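Local coordinates for acyl-CoA dehydrogenase (Slackia heliotrinireducens, PDB 4RM7), which belongs to the acyl-CoA dehydrogenase family, whose chains join two mainly helical domains to a beta domain between them in sequence, at residues L75-L80 with C250-G255. Sequence-based numbering, arbitrary orientation.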
loop_
_atom_site.group_PDB
_atom_site.type_symbol
_atom_site.label_atom_id
_atom_site.label_comp_id
_atom_site.label_asym_id
_atom_site.label_seq_id
_atom_site.Cartn_x
_atom_site.Cartn_y
_atom_site.Cartn_z
ATOM N N LEU A 75 20.259 -17.528 13.186
ATOM C CA LEU A 75 19.610 -18.805 12.923
ATOM C C LEU A 75 18.986 -19.353 14.210
ATOM O O LEU A 75 17.881 -19.902 14.177
ATOM C CB LEU A 75 20.596 -19.813 12.328
ATOM C CG LEU A 75 21.190 -19.474 10.958
ATOM C CD1 LEU A 75 22.240 -20.519 10.566
ATOM C CD2 LEU A 75 20.098 -19.355 9.879
ATOM N N VAL A 76 19.674 -19.179 15.343
ATOM C CA VAL A 76 19.160 -19.681 16.619
ATOM C C VAL A 76 17.876 -18.934 16.961
ATOM O O VAL A 76 16.833 -19.554 17.185
ATOM C CB VAL A 76 20.195 -19.551 17.765
ATOM C CG1 VAL A 76 19.545 -19.724 19.109
ATOM C CG2 VAL A 76 21.296 -20.580 17.619
ATOM N N ILE A 77 17.928 -17.608 16.932
ATOM C CA ILE A 77 16.757 -16.796 17.276
ATOM C C ILE A 77 15.591 -16.957 16.311
ATOM O O ILE A 77 14.445 -17.071 16.745
ATOM C CB ILE A 77 17.133 -15.329 17.365
ATOM C CG1 ILE A 77 18.123 -15.143 18.510
ATOM C CG2 ILE A 77 15.880 -14.451 17.571
ATOM C CD1 ILE A 77 18.986 -13.945 18.348
ATOM N N GLU A 78 15.868 -16.998 15.010
ATOM C CA GLU A 78 14.790 -17.191 14.037
ATOM C C GLU A 78 14.101 -18.549 14.250
ATOM O O GLU A 78 12.880 -18.640 14.207
ATOM C CB GLU A 78 15.309 -17.074 12.599
ATOM C CG GLU A 78 14.354 -17.613 11.544
ATOM C CD GLU A 78 14.973 -17.739 10.139
ATOM O OE1 GLU A 78 16.196 -17.953 10.029
ATOM O OE2 GLU A 78 14.228 -17.635 9.132
ATOM N N GLU A 79 14.876 -19.595 14.519
ATOM C CA GLU A 79 14.290 -20.917 14.669
ATOM C C GLU A 79 13.468 -21.074 15.949
ATOM O O GLU A 79 12.412 -21.708 15.928
ATOM C CB GLU A 79 15.374 -21.999 14.616
ATOM C CG GLU A 79 14.849 -23.455 14.683
ATOM C CD GLU A 79 13.845 -23.854 13.565
ATOM O OE1 GLU A 79 13.463 -23.030 12.693
ATOM O OE2 GLU A 79 13.430 -25.030 13.561
ATOM N N LEU A 80 13.933 -20.499 17.057
ATOM C CA LEU A 80 13.202 -20.628 18.312
ATOM C C LEU A 80 11.908 -19.821 18.236
ATOM O O LEU A 80 10.879 -20.237 18.760
ATOM C CB LEU A 80 14.064 -20.169 19.495
ATOM C CG LEU A 80 15.236 -21.119 19.737
ATOM C CD1 LEU A 80 16.076 -20.644 20.870
ATOM C CD2 LEU A 80 14.734 -22.541 19.990
ATOM N N CYS A 250 14.915 -8.301 14.414
ATOM C CA CYS A 250 14.410 -8.632 13.094
ATOM C C CYS A 250 14.396 -10.148 12.863
ATOM O O CYS A 250 13.449 -10.677 12.279
ATOM C CB CYS A 250 15.214 -7.894 12.018
ATOM S SG CYS A 250 14.871 -6.091 12.080
ATOM N N ALA A 251 15.413 -10.849 13.357
ATOM C CA ALA A 251 15.411 -12.304 13.302
ATOM C C ALA A 251 14.207 -12.890 14.069
ATOM O O ALA A 251 13.592 -13.866 13.629
ATOM C CB ALA A 251 16.725 -12.852 13.851
ATOM N N ALA A 252 13.863 -12.288 15.208
ATOM C CA ALA A 252 12.691 -12.722 15.953
ATOM C C ALA A 252 11.423 -12.453 15.160
ATOM O O ALA A 252 10.516 -13.285 15.135
ATOM C CB ALA A 252 12.617 -12.030 17.341
ATOM N N ALA A 253 11.355 -11.292 14.513
ATOM C CA ALA A 253 10.166 -10.937 13.747
ATOM C C ALA A 253 9.962 -11.923 12.587
ATOM O O ALA A 253 8.845 -12.378 12.310
ATOM C CB ALA A 253 10.284 -9.536 13.242
ATOM N N LEU A 254 11.065 -12.260 11.932
ATOM C CA LEU A 254 11.055 -13.174 10.807
ATOM C C LEU A 254 10.566 -14.559 11.248
ATOM O O LEU A 254 9.718 -15.189 10.612
ATOM C CB LEU A 254 12.454 -13.257 10.218
ATOM C CG LEU A 254 12.740 -14.358 9.208
ATOM C CD1 LEU A 254 11.849 -14.201 7.970
ATOM C CD2 LEU A 254 14.231 -14.351 8.855
ATOM N N GLY A 255 11.120 -15.022 12.351
ATOM C CA GLY A 255 10.756 -16.305 12.892
ATOM C C GLY A 255 9.283 -16.366 13.223
ATOM O O GLY A 255 8.601 -17.316 12.840
#
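Glu78 and Gly255 bring two buried helices together, their CA atoms 4.3 Å apart; the segment axes approach to 7.3 Å and cross at -34°, running roughly the same way. Gly255 has no side chain, and its CA lies 3.4 Å from Glu78 O in a CA-H...O contact. A second contact of this kind runs the other way, from Glu78 CA to Ala251 O. Ala251 and Gly255, one turn apart, thus give Glu78 a small-residue surface to lie on.

Ile77 fills one side of the interface. With chi1 at -64°, its CG1 lies beside the backbone N and its CG2 is anti to it, which turns the CG2 methyl toward Ala251 and Ala252. Ile77 CG2 lies 4.1 Å from Ala251 CB and also touches Ala252 CB.

Glu78 passes on the other side of the crossing. Its chain is extended, with CG anti to the backbone N (chi1 165°), and its CG runs past Gly255 CA. The Glu78 and Leu254 side chains cross at a slant. Glu78 OE2 lies 3.3 Å from Leu254 CD2. That oxygen is held by a salt bridge to Arg299 NE, so the buried charge is probably balanced there.

This is helix packing in the interior, joining helix 70-84 of the N-terminal domain to the long helix 234-270 of the C-terminal domain. Helix 282-311 lies against Leu254 through Met298 and Arg299. On the Ile77 side, Gln91 of helix 90-103 touches both Ile77 and Ala252.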